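Local structure of uncharacterized protein (Bacteroides ovatus CL02T12C04, 6PTM) at residues K157-K160 with D161-V164; H541-M544 with I545-S549; Y553-S556 with F557-Q560. The protein is probably an exo-acting carrageenase of glycoside hydrolase family 42, thought to release carrageenan units from chain ends. One frame throughout, in Å; residues are numbered along the deposited sequence. Where two conformers were deposited one is given.

Contact 1 of 3, residues K157-K160 with D161-V164; sequences KVDK and DMLV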
ATOM      1  N   LYS A 157     -19.212  -7.880   0.419  1.00 18.42           N
ATOM      2  CA  LYS A 157     -18.474  -9.154   0.258  1.00 18.90           C
ATOM      3  C   LYS A 157     -17.236  -8.953  -0.618  1.00 18.45           C
ATOM      4  O   LYS A 157     -17.236  -8.064  -1.523  1.00 17.41           O
ATOM      5  CB  LYS A 157     -19.384 -10.208  -0.374  1.00 21.10           C
ATOM      6  CG  LYS A 157     -20.677 -10.484   0.373  1.00 23.17           C
ATOM      7  CD  LYS A 157     -20.482 -11.194   1.687  1.00 25.81           C
ATOM      8  CE  LYS A 157     -21.803 -11.385   2.397  1.00 26.89           C
ATOM      9  NZ  LYS A 157     -21.569 -11.936   3.750  1.00 27.58           N
ATOM     10  N   VAL A 158     -16.221  -9.787  -0.388  1.00 17.33           N
ATOM     11  CA  VAL A 158     -15.045  -9.869  -1.276  1.00 16.37           C
ATOM     12  C   VAL A 158     -15.445 -10.716  -2.468  1.00 17.75           C
ATOM     13  O   VAL A 158     -15.990 -11.827  -2.276  1.00 16.15           O
ATOM     14  CB  VAL A 158     -13.811 -10.439  -0.583  1.00 16.21           C
ATOM     15  CG1 VAL A 158     -12.706 -10.680  -1.602  1.00 15.95           C
ATOM     16  CG2 VAL A 158     -13.344  -9.517   0.513  1.00 16.04           C
ATOM     17  N   ASP A 159     -15.161 -10.219  -3.658  1.00 16.64           N
ATOM     18  CA  ASP A 159     -15.321 -11.025  -4.883  1.00 17.67           C
ATOM     19  C   ASP A 159     -14.116 -10.742  -5.779  1.00 16.85           C
ATOM     20  O   ASP A 159     -14.055  -9.649  -6.378  1.00 15.72           O
ATOM     21  CB  ASP A 159     -16.674 -10.709  -5.516  1.00 19.66           C
ATOM     22  CG  ASP A 159     -16.961 -11.470  -6.791  1.00 21.53           C
ATOM     23  OD1 ASP A 159     -16.150 -12.305  -7.166  1.00 20.67           O
ATOM     24  OD2 ASP A 159     -17.963 -11.179  -7.401  1.00 27.27           O
ATOM     25  N   LYS A 160     -13.210 -11.699  -5.888  1.00 16.09           N
ATOM     26  CA  LYS A 160     -11.962 -11.578  -6.693  0.50 16.08           C
ATOM     27  C   LYS A 160     -11.222 -10.308  -6.237  1.00 15.55           C
ATOM     28  O   LYS A 160     -10.820 -10.309  -5.072  1.00 14.72           O
ATOM     29  CB  LYS A 160     -12.319 -11.674  -8.183  0.50 17.23           C
ATOM     30  CG  LYS A 160     -11.140 -11.800  -9.138  0.50 17.16           C
ATOM     31  CD  LYS A 160     -11.536 -12.274 -10.515  0.50 17.86           C
ATOM     32  CE  LYS A 160     -10.401 -12.242 -11.522  0.50 17.87           C
ATOM     33  NZ  LYS A 160     -10.872 -12.607 -12.877  0.50 17.66           N
ATOM     34  N   ASP A 161     -11.067  -9.307  -7.113  1.00 13.19           N
ATOM     35  CA  ASP A 161     -10.289  -8.071  -6.832  1.00 13.32           C
ATOM     36  C   ASP A 161     -11.243  -6.957  -6.377  1.00 13.32           C
ATOM     37  O   ASP A 161     -10.819  -5.816  -6.344  1.00 12.84           O
ATOM     38  CB  ASP A 161      -9.500  -7.592  -8.060  1.00 12.81           C
ATOM     39  CG  ASP A 161     -10.325  -7.345  -9.311  1.00 13.03           C
ATOM     40  OD1 ASP A 161     -11.443  -7.807  -9.362  1.00 12.83           O
ATOM     41  OD2 ASP A 161      -9.829  -6.699 -10.215  1.00 13.36           O
ATOM     42  N   MET A 162     -12.463  -7.302  -5.977  1.00 13.21           N
ATOM     43  CA  MET A 162     -13.420  -6.231  -5.614  1.00 13.39           C
ATOM     44  C   MET A 162     -14.069  -6.428  -4.250  1.00 13.51           C
ATOM     45  O   MET A 162     -14.171  -7.545  -3.782  1.00 13.99           O
ATOM     46  CB  MET A 162     -14.594  -6.170  -6.599  1.00 14.58           C
ATOM     47  CG  MET A 162     -14.214  -6.116  -8.049  1.00 16.34           C
ATOM     48  SD  MET A 162     -15.631  -6.347  -9.126  1.00 18.29           S
ATOM     49  CE  MET A 162     -15.805  -8.124  -9.045  1.00 18.14           C
ATOM     50  N   LEU A 163     -14.494  -5.304  -3.687  1.00 14.40           N
ATOM     51  CA  LEU A 163     -15.415  -5.280  -2.533  1.00 14.19           C
ATOM     52  C   LEU A 163     -16.760  -4.958  -3.191  1.00 15.64           C
ATOM     53  O   LEU A 163     -16.848  -3.939  -3.887  1.00 14.69           O
ATOM     54  CB  LEU A 163     -14.970  -4.217  -1.532  1.00 14.57           C
ATOM     55  CG  LEU A 163     -13.839  -4.673  -0.616  1.00 14.44           C
ATOM     56  CD1 LEU A 163     -13.402  -3.555   0.299  1.00 13.79           C
ATOM     57  CD2 LEU A 163     -14.252  -5.895   0.188  1.00 15.52           C
ATOM     58  N   VAL A 164     -17.750  -5.823  -3.001  1.00 14.24           N
ATOM     59  CA  VAL A 164     -19.036  -5.685  -3.734  1.00 15.79           C
ATOM     60  C   VAL A 164     -20.195  -5.316  -2.803  1.00 15.97           C
ATOM     61  O   VAL A 164     -20.374  -5.961  -1.780  1.00 13.68           O
ATOM     62  CB  VAL A 164     -19.337  -6.981  -4.511  1.00 16.81           C
ATOM     63  CG1 VAL A 164     -20.716  -6.981  -5.141  1.00 17.96           C
ATOM     64  CG2 VAL A 164     -18.274  -7.285  -5.551  1.00 18.29           C
TER

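Contact 2 of 3, residues H541-M544 with I545-S549; sequences HATM and IDLNS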
ATOM      1  N   HIS A 541     -13.499  10.514   2.767  1.00 14.23           N
ATOM      2  CA  HIS A 541     -14.845   9.934   2.517  1.00 14.72           C
ATOM      3  C   HIS A 541     -15.469  10.505   1.242  1.00 14.28           C
ATOM      4  O   HIS A 541     -16.132   9.739   0.521  1.00 14.95           O
ATOM      5  CB  HIS A 541     -15.717  10.105   3.760  1.00 14.83           C
ATOM      6  CG  HIS A 541     -15.123   9.385   4.902  1.00 14.23           C
ATOM      7  ND1 HIS A 541     -15.086   8.013   4.922  1.00 16.11           N
ATOM      8  CD2 HIS A 541     -14.489   9.816   6.004  1.00 15.52           C
ATOM      9  CE1 HIS A 541     -14.464   7.624   6.022  1.00 16.90           C
ATOM     10  NE2 HIS A 541     -14.067   8.713   6.696  1.00 14.72           N
ATOM     11  N   ALA A 542     -15.264  11.791   0.962  1.00 13.39           N
ATOM     12  CA  ALA A 542     -15.707  12.419  -0.296  1.00 13.67           C
ATOM     13  C   ALA A 542     -15.008  11.746  -1.480  1.00 14.18           C
ATOM     14  O   ALA A 542     -15.648  11.521  -2.509  1.00 16.01           O
ATOM     15  CB  ALA A 542     -15.454  13.909  -0.269  1.00 13.33           C
ATOM     16  N   THR A 543     -13.726  11.445  -1.365  1.00 13.50           N
ATOM     17  CA  THR A 543     -13.012  10.705  -2.435  1.00 13.82           C
ATOM     18  C   THR A 543     -13.650   9.313  -2.643  1.00 13.61           C
ATOM     19  O   THR A 543     -13.943   8.943  -3.784  1.00 14.16           O
ATOM     20  CB  THR A 543     -11.514  10.703  -2.149  1.00 14.19           C
ATOM     21  OG1 THR A 543     -11.086  12.064  -1.958  1.00 13.75           O
ATOM     22  CG2 THR A 543     -10.750  10.083  -3.284  1.00 13.74           C
ATOM     23  N   MET A 544     -13.911   8.559  -1.587  1.00 13.59           N
ATOM     24  CA  MET A 544     -14.573   7.233  -1.715  1.00 14.06           C
ATOM     25  C   MET A 544     -15.910   7.407  -2.453  1.00 14.08           C
ATOM     26  O   MET A 544     -16.249   6.583  -3.352  1.00 12.14           O
ATOM     27  CB  MET A 544     -14.776   6.585  -0.341  1.00 14.76           C
ATOM     28  CG  MET A 544     -13.485   6.271   0.396  1.00 14.75           C
ATOM     29  SD  MET A 544     -12.409   5.125  -0.520  1.00 15.95           S
ATOM     30  CE  MET A 544     -10.888   6.063  -0.615  1.00 15.08           C
ATOM     31  N   ILE A 545     -16.662   8.450  -2.104  1.00 13.52           N
ATOM     32  CA  ILE A 545     -17.980   8.695  -2.748  1.00 14.01           C
ATOM     33  C   ILE A 545     -17.785   8.860  -4.251  1.00 14.06           C
ATOM     34  O   ILE A 545     -18.595   8.292  -5.021  1.00 12.16           O
ATOM     35  CB  ILE A 545     -18.663   9.927  -2.145  1.00 14.73           C
ATOM     36  CG1 ILE A 545     -19.220   9.598  -0.760  1.00 15.26           C
ATOM     37  CG2 ILE A 545     -19.695  10.456  -3.143  1.00 14.45           C
ATOM     38  CD1 ILE A 545     -19.706  10.799   0.025  1.00 16.63           C
ATOM     39  N   ASP A 546     -16.800   9.659  -4.662  1.00 13.87           N
ATOM     40  CA  ASP A 546     -16.565   9.853  -6.111  1.00 13.68           C
ATOM     41  C   ASP A 546     -16.046   8.556  -6.738  1.00 13.51           C
ATOM     42  O   ASP A 546     -16.553   8.160  -7.813  1.00 12.15           O
ATOM     43  CB  ASP A 546     -15.642  11.026  -6.412  1.00 14.42           C
ATOM     44  CG  ASP A 546     -16.315  12.373  -6.227  1.00 16.18           C
ATOM     45  OD1 ASP A 546     -17.556  12.436  -6.327  1.00 16.41           O
ATOM     46  OD2 ASP A 546     -15.591  13.322  -5.939  1.00 15.39           O
ATOM     47  N   LEU A 547     -15.073   7.887  -6.117  1.00 13.39           N
ATOM     48  CA  LEU A 547     -14.572   6.610  -6.684  1.00 13.67           C
ATOM     49  C   LEU A 547     -15.733   5.597  -6.808  1.00 13.80           C
ATOM     50  O   LEU A 547     -15.852   4.936  -7.836  1.00 12.83           O
ATOM     51  CB  LEU A 547     -13.458   6.071  -5.786  1.00 14.00           C
ATOM     52  CG  LEU A 547     -12.145   6.834  -5.753  1.00 13.13           C
ATOM     53  CD1 LEU A 547     -11.361   6.389  -4.536  1.00 13.63           C
ATOM     54  CD2 LEU A 547     -11.362   6.579  -7.019  1.00 12.81           C
ATOM     55  N   ASN A 548     -16.574   5.454  -5.788  1.00 13.78           N
ATOM     56  CA  ASN A 548     -17.760   4.561  -5.885  1.00 13.15           C
ATOM     57  C   ASN A 548     -18.591   4.918  -7.124  1.00 12.72           C
ATOM     58  O   ASN A 548     -19.062   4.001  -7.803  1.00 13.80           O
ATOM     59  CB  ASN A 548     -18.588   4.567  -4.601  1.00 12.86           C
ATOM     60  CG  ASN A 548     -17.896   3.831  -3.475  1.00 13.09           C
ATOM     61  OD1 ASN A 548     -16.908   3.122  -3.704  1.00 12.13           O
ATOM     62  ND2 ASN A 548     -18.371   4.045  -2.253  1.00 12.29           N
ATOM     63  N   SER A 549     -18.780   6.194  -7.399  1.00 13.33           N
ATOM     64  CA  SER A 549     -19.700   6.704  -8.445  1.00 12.90           C
ATOM     65  C   SER A 549     -19.161   6.291  -9.812  1.00 13.71           C
ATOM     66  O   SER A 549     -19.965   6.231 -10.779  1.00 14.15           O
ATOM     67  CB  SER A 549     -19.894   8.207  -8.339  1.00 13.69           C
ATOM     68  OG  SER A 549     -18.819   8.960  -8.898  1.00 12.02           O
TER

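Contact 3 of 3, residues Y553-S556 with F557-Q560; sequences YIMS and FQRQ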
ATOM      1  N   TYR A 553     -15.257   2.253 -14.007  1.00 13.72           N
ATOM      2  CA  TYR A 553     -14.087   2.898 -14.644  1.00 13.97           C
ATOM      3  C   TYR A 553     -12.822   2.554 -13.826  1.00 14.04           C
ATOM      4  O   TYR A 553     -11.794   2.168 -14.402  1.00 14.79           O
ATOM      5  CB  TYR A 553     -14.296   4.408 -14.762  1.00 14.82           C
ATOM      6  CG  TYR A 553     -15.349   4.852 -15.750  1.00 15.23           C
ATOM      7  CD1 TYR A 553     -15.875   3.997 -16.713  1.00 15.92           C
ATOM      8  CD2 TYR A 553     -15.813   6.165 -15.721  1.00 16.13           C
ATOM      9  CE1 TYR A 553     -16.810   4.451 -17.630  1.00 16.72           C
ATOM     10  CE2 TYR A 553     -16.750   6.624 -16.623  1.00 15.70           C
ATOM     11  CZ  TYR A 553     -17.241   5.766 -17.586  1.00 16.52           C
ATOM     12  OH  TYR A 553     -18.160   6.223 -18.488  1.00 18.46           O
ATOM     13  N   ILE A 554     -12.916   2.676 -12.498  1.00 14.24           N
ATOM     14  CA  ILE A 554     -11.781   2.494 -11.566  1.00 13.35           C
ATOM     15  C   ILE A 554     -11.313   1.053 -11.694  1.00 14.05           C
ATOM     16  O   ILE A 554     -10.075   0.822 -11.897  1.00 12.79           O
ATOM     17  CB  ILE A 554     -12.153   2.909 -10.129  1.00 13.84           C
ATOM     18  CG1 ILE A 554     -12.526   4.387 -10.022  1.00 13.90           C
ATOM     19  CG2 ILE A 554     -11.022   2.563  -9.178  1.00 14.07           C
ATOM     20  CD1 ILE A 554     -11.479   5.355 -10.552  1.00 14.35           C
ATOM     21  N   MET A 555     -12.234   0.086 -11.697  1.00 13.67           N
ATOM     22  CA  MET A 555     -11.759  -1.312 -11.812  1.00 13.75           C
ATOM     23  C   MET A 555     -11.116  -1.497 -13.191  1.00 14.37           C
ATOM     24  O   MET A 555     -10.130  -2.190 -13.239  1.00 13.21           O
ATOM     25  CB  MET A 555     -12.859  -2.352 -11.591  1.00 13.31           C
ATOM     26  CG  MET A 555     -13.495  -2.299 -10.241  1.00 13.57           C
ATOM     27  SD  MET A 555     -12.299  -2.433  -8.863  1.00 14.92           S
ATOM     28  CE  MET A 555     -11.388  -3.884  -9.387  1.00 12.90           C
ATOM     29  N   SER A 556     -11.623  -0.870 -14.270  1.00 15.27           N
ATOM     30  CA  SER A 556     -10.994  -0.974 -15.609  1.00 14.89           C
ATOM     31  C   SER A 556      -9.568  -0.398 -15.561  1.00 15.25           C
ATOM     32  O   SER A 556      -8.613  -1.045 -16.121  1.00 13.63           O
ATOM     33  CB  SER A 556     -11.818  -0.328 -16.674  1.00 15.91           C
ATOM     34  OG  SER A 556     -13.034  -1.037 -16.847  1.00 15.70           O
ATOM     35  N   PHE A 557      -9.380   0.748 -14.911  1.00 14.56           N
ATOM     36  CA  PHE A 557      -8.010   1.313 -14.745  1.00 13.39           C
ATOM     37  C   PHE A 557      -7.130   0.354 -13.931  1.00 12.61           C
ATOM     38  O   PHE A 557      -5.983   0.174 -14.343  1.00 12.51           O
ATOM     39  CB  PHE A 557      -8.019   2.700 -14.099  1.00 12.75           C
ATOM     40  CG  PHE A 557      -8.531   3.793 -14.996  1.00 12.63           C
ATOM     41  CD1 PHE A 557      -7.849   4.125 -16.161  1.00 12.75           C
ATOM     42  CD2 PHE A 557      -9.672   4.506 -14.673  1.00 11.98           C
ATOM     43  CE1 PHE A 557      -8.311   5.142 -16.990  1.00 12.81           C
ATOM     44  CE2 PHE A 557     -10.098   5.546 -15.477  1.00 13.13           C
ATOM     45  CZ  PHE A 557      -9.441   5.844 -16.645  1.00 12.59           C
ATOM     46  N   GLN A 558      -7.620  -0.248 -12.842  1.00 12.48           N
ATOM     47  CA  GLN A 558      -6.790  -1.149 -11.978  1.00 11.63           C
ATOM     48  C   GLN A 558      -6.391  -2.380 -12.803  1.00 12.32           C
ATOM     49  O   GLN A 558      -5.267  -2.899 -12.654  1.00 12.17           O
ATOM     50  CB  GLN A 558      -7.536  -1.646 -10.731  1.00 11.39           C
ATOM     51  CG  GLN A 558      -7.777  -0.608  -9.630  1.00 10.87           C
ATOM     52  CD  GLN A 558      -8.352  -1.258  -8.392  1.00 12.24           C
ATOM     53  OE1 GLN A 558      -8.568  -2.497  -8.367  1.00 12.26           O
ATOM     54  NE2 GLN A 558      -8.550  -0.454  -7.348  1.00 10.30           N
ATOM     55  N   ARG A 559      -7.311  -2.881 -13.625  1.00 13.89           N
ATOM     56  CA  ARG A 559      -7.147  -4.181 -14.333  1.00 13.58           C
ATOM     57  C   ARG A 559      -6.454  -3.974 -15.674  1.00 14.40           C
ATOM     58  O   ARG A 559      -6.102  -4.989 -16.304  1.00 13.50           O
ATOM     59  CB  ARG A 559      -8.497  -4.842 -14.608  1.00 13.83           C
ATOM     60  CG  ARG A 559      -9.209  -5.295 -13.343  1.00 14.27           C
ATOM     61  CD  ARG A 559     -10.661  -5.572 -13.600  1.00 14.46           C
ATOM     62  NE  ARG A 559     -11.344  -6.143 -12.438  1.00 15.30           N
ATOM     63  CZ  ARG A 559     -12.669  -6.266 -12.357  1.00 17.07           C
ATOM     64  NH1 ARG A 559     -13.444  -5.839 -13.353  1.00 16.23           N
ATOM     65  NH2 ARG A 559     -13.225  -6.848 -11.304  1.00 16.74           N
ATOM     66  N   GLN A 560      -6.291  -2.735 -16.129  1.00 13.92           N
ATOM     67  CA  GLN A 560      -5.753  -2.510 -17.497  1.00 14.21           C
ATOM     68  C   GLN A 560      -4.434  -3.276 -17.676  1.00 14.45           C
ATOM     69  O   GLN A 560      -3.563  -3.220 -16.785  1.00 15.20           O
ATOM     70  CB  GLN A 560      -5.547  -1.030 -17.798  1.00 14.46           C
ATOM     71  CG  GLN A 560      -5.213  -0.746 -19.260  1.00 15.89           C
ATOM     72  CD  GLN A 560      -5.256   0.729 -19.549  1.00 16.48           C
ATOM     73  OE1 GLN A 560      -4.652   1.553 -18.859  1.00 16.83           O
ATOM     74  NE2 GLN A 560      -6.041   1.090 -20.546  1.00 18.30           N
TER

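Contact 1 of 3, residues K157-K160 with D161-V164
V158 and L163 face each other across a tight beta hairpin, strands 157-159 and 162-164 joined by a type II' turn from D159 to M162. Four backbone hydrogen bonds hold the ladder. K157 and V164 exchange a pair, V164 N to K157 O being the shorter at 2.7 Å, and D159 and M162 form the second. Of these, D159 N to M162 O is almost straight (177°), whereas M162 N reaches D159 O from above the carbonyl plane. At the non-hydrogen-bonded pair V158-L163, L163 CA and V158 CA make CA-H...O contacts to K157 O and M162 O. Side chains meet on both faces of the hairpin. On the face of V158 and L163, V158 CG2 touches L163 CD2 at 3.7 Å, and L163 goes on to L172 of strand 168-175. On the face of D159, M162 and V164, D159 CB meets V164 CG2, and D159 and M162 run side by side. Polar ends turn elsewhere: K157 NZ bonds Q282, and D161 OD2 forms a salt bridge with R559. K160, with positive phi (54°), takes the i+1 position of the turn. The M162 chain, bent at its last torsion (chi3 -79°), brings CE back to 3.5 Å from D159 O.

Contact 2 of 3, residues H541-M544 with I545-S549
T543 and L547, one helical turn apart, lie side by side in the alpha-helix 534-549. Their methyls meet at 3.9 Å, T543 CG2 to L547 CD1, because CG2 of the threonine stands anti to its own nitrogen (chi1 -54° for OG1). M544 comes across from the neighbouring position, its twice-bent chain setting CE 4.0 Å from the same L547 CD1. This is the tight, buried side: F171 of strand 168-175 covers both M544 and L547, and W494 of helix 486-498 lies against L547. H541 is buried too, with NE2 bonded to W175 NE1 and its ring nearly perpendicular to that of H188. Four i to i+4 backbone bonds hold the helix here, from H541 O to I545 N through to M544 O to N548 N, the last 2.7 Å long. I545, D546, N548 and S549 are only partly exposed and have neighbours as well. I545 packs CG1 over H541 O and touches helix 69-90, D546 OD2 forms a salt bridge with R490, and N548 OD1 accepts a hydrogen bond from F171 N, tying helix to strand. S549 OG turns back along its own helix and gives a hydrogen bond to a lone pair of D546 O, 2.6 Å away.

Contact 3 of 3, residues Y553-S556 with F557-Q560
M555 lies across both Q558 and R559, one turn further along helix 551-559, and its bent chain sets the arrangement. The bends at chi2 (-55°) and chi3 (-50°) turn CE to 3.3 Å from Q558 OE1, while SD lies 3.8 Å from the same oxygen. The glutamine runs extended beyond CG and crosses the methionine at a slant. Its other amide atom, NE2, is hydrogen-bonded to the backbone oxygen of T497, fixing which way the amide turns. With an alanine here in place of Q558, T497 O would probably be left without this donor and a gap would open beside SD and CE of M555. R559 meets M555 differently: its guanidinium presents one face to the methionine, with M555 CB 3.9 Å above the plane and offset toward the rim, and M555 CE over the same group, 3.8 Å from R559 NE. The aliphatic part of the arginine runs past M555 O, R559 CG being 3.2 Å from it, and the bond from NE to D161 probably holds the flat group in place. F557 leans the other way. Its ring edge faces I554 CA, near the ring plane, and CD2 approaches Y553 O obliquely at 3.2 Å; I498 and I712 also touch this phenylalanine. Beneath these side chains run the i to i+4 backbone bonds from F557 N, Q558 N and R559 N to the oxygens of Y553, I554 and M555, the arginine's being the most bent (144°). Q560 is the first residue to leave helical angles, and its NE2 bonds V711 O. The arrangement is that of the C-terminal turn of an alpha-helix packed against strand 168-175, helix 486-498 and strand 707-715.

The contacts follow one another along the chain: the hairpin of contact 1, then helix 534-549 of contact 2, then helix 551-559 of contact 3. Contacts 1 and 3, their centres about 14 Å apart, touch directly through D161 with R559 and through M162 packed on M555 and R559. Contacts 2 and 3, about 15 Å apart, meet through L547 and I554 on successive helices. Contacts 1 and 2 do not touch, their nearest atoms being about 7 Å apart. Strand 162-165 of the hairpin pairs with strand 168-175 in the mixed sheet, and both helices pack on that strand; helix 551-559 thereby joins this sheet to strand 707-715 of the C-terminal antiparallel sheet.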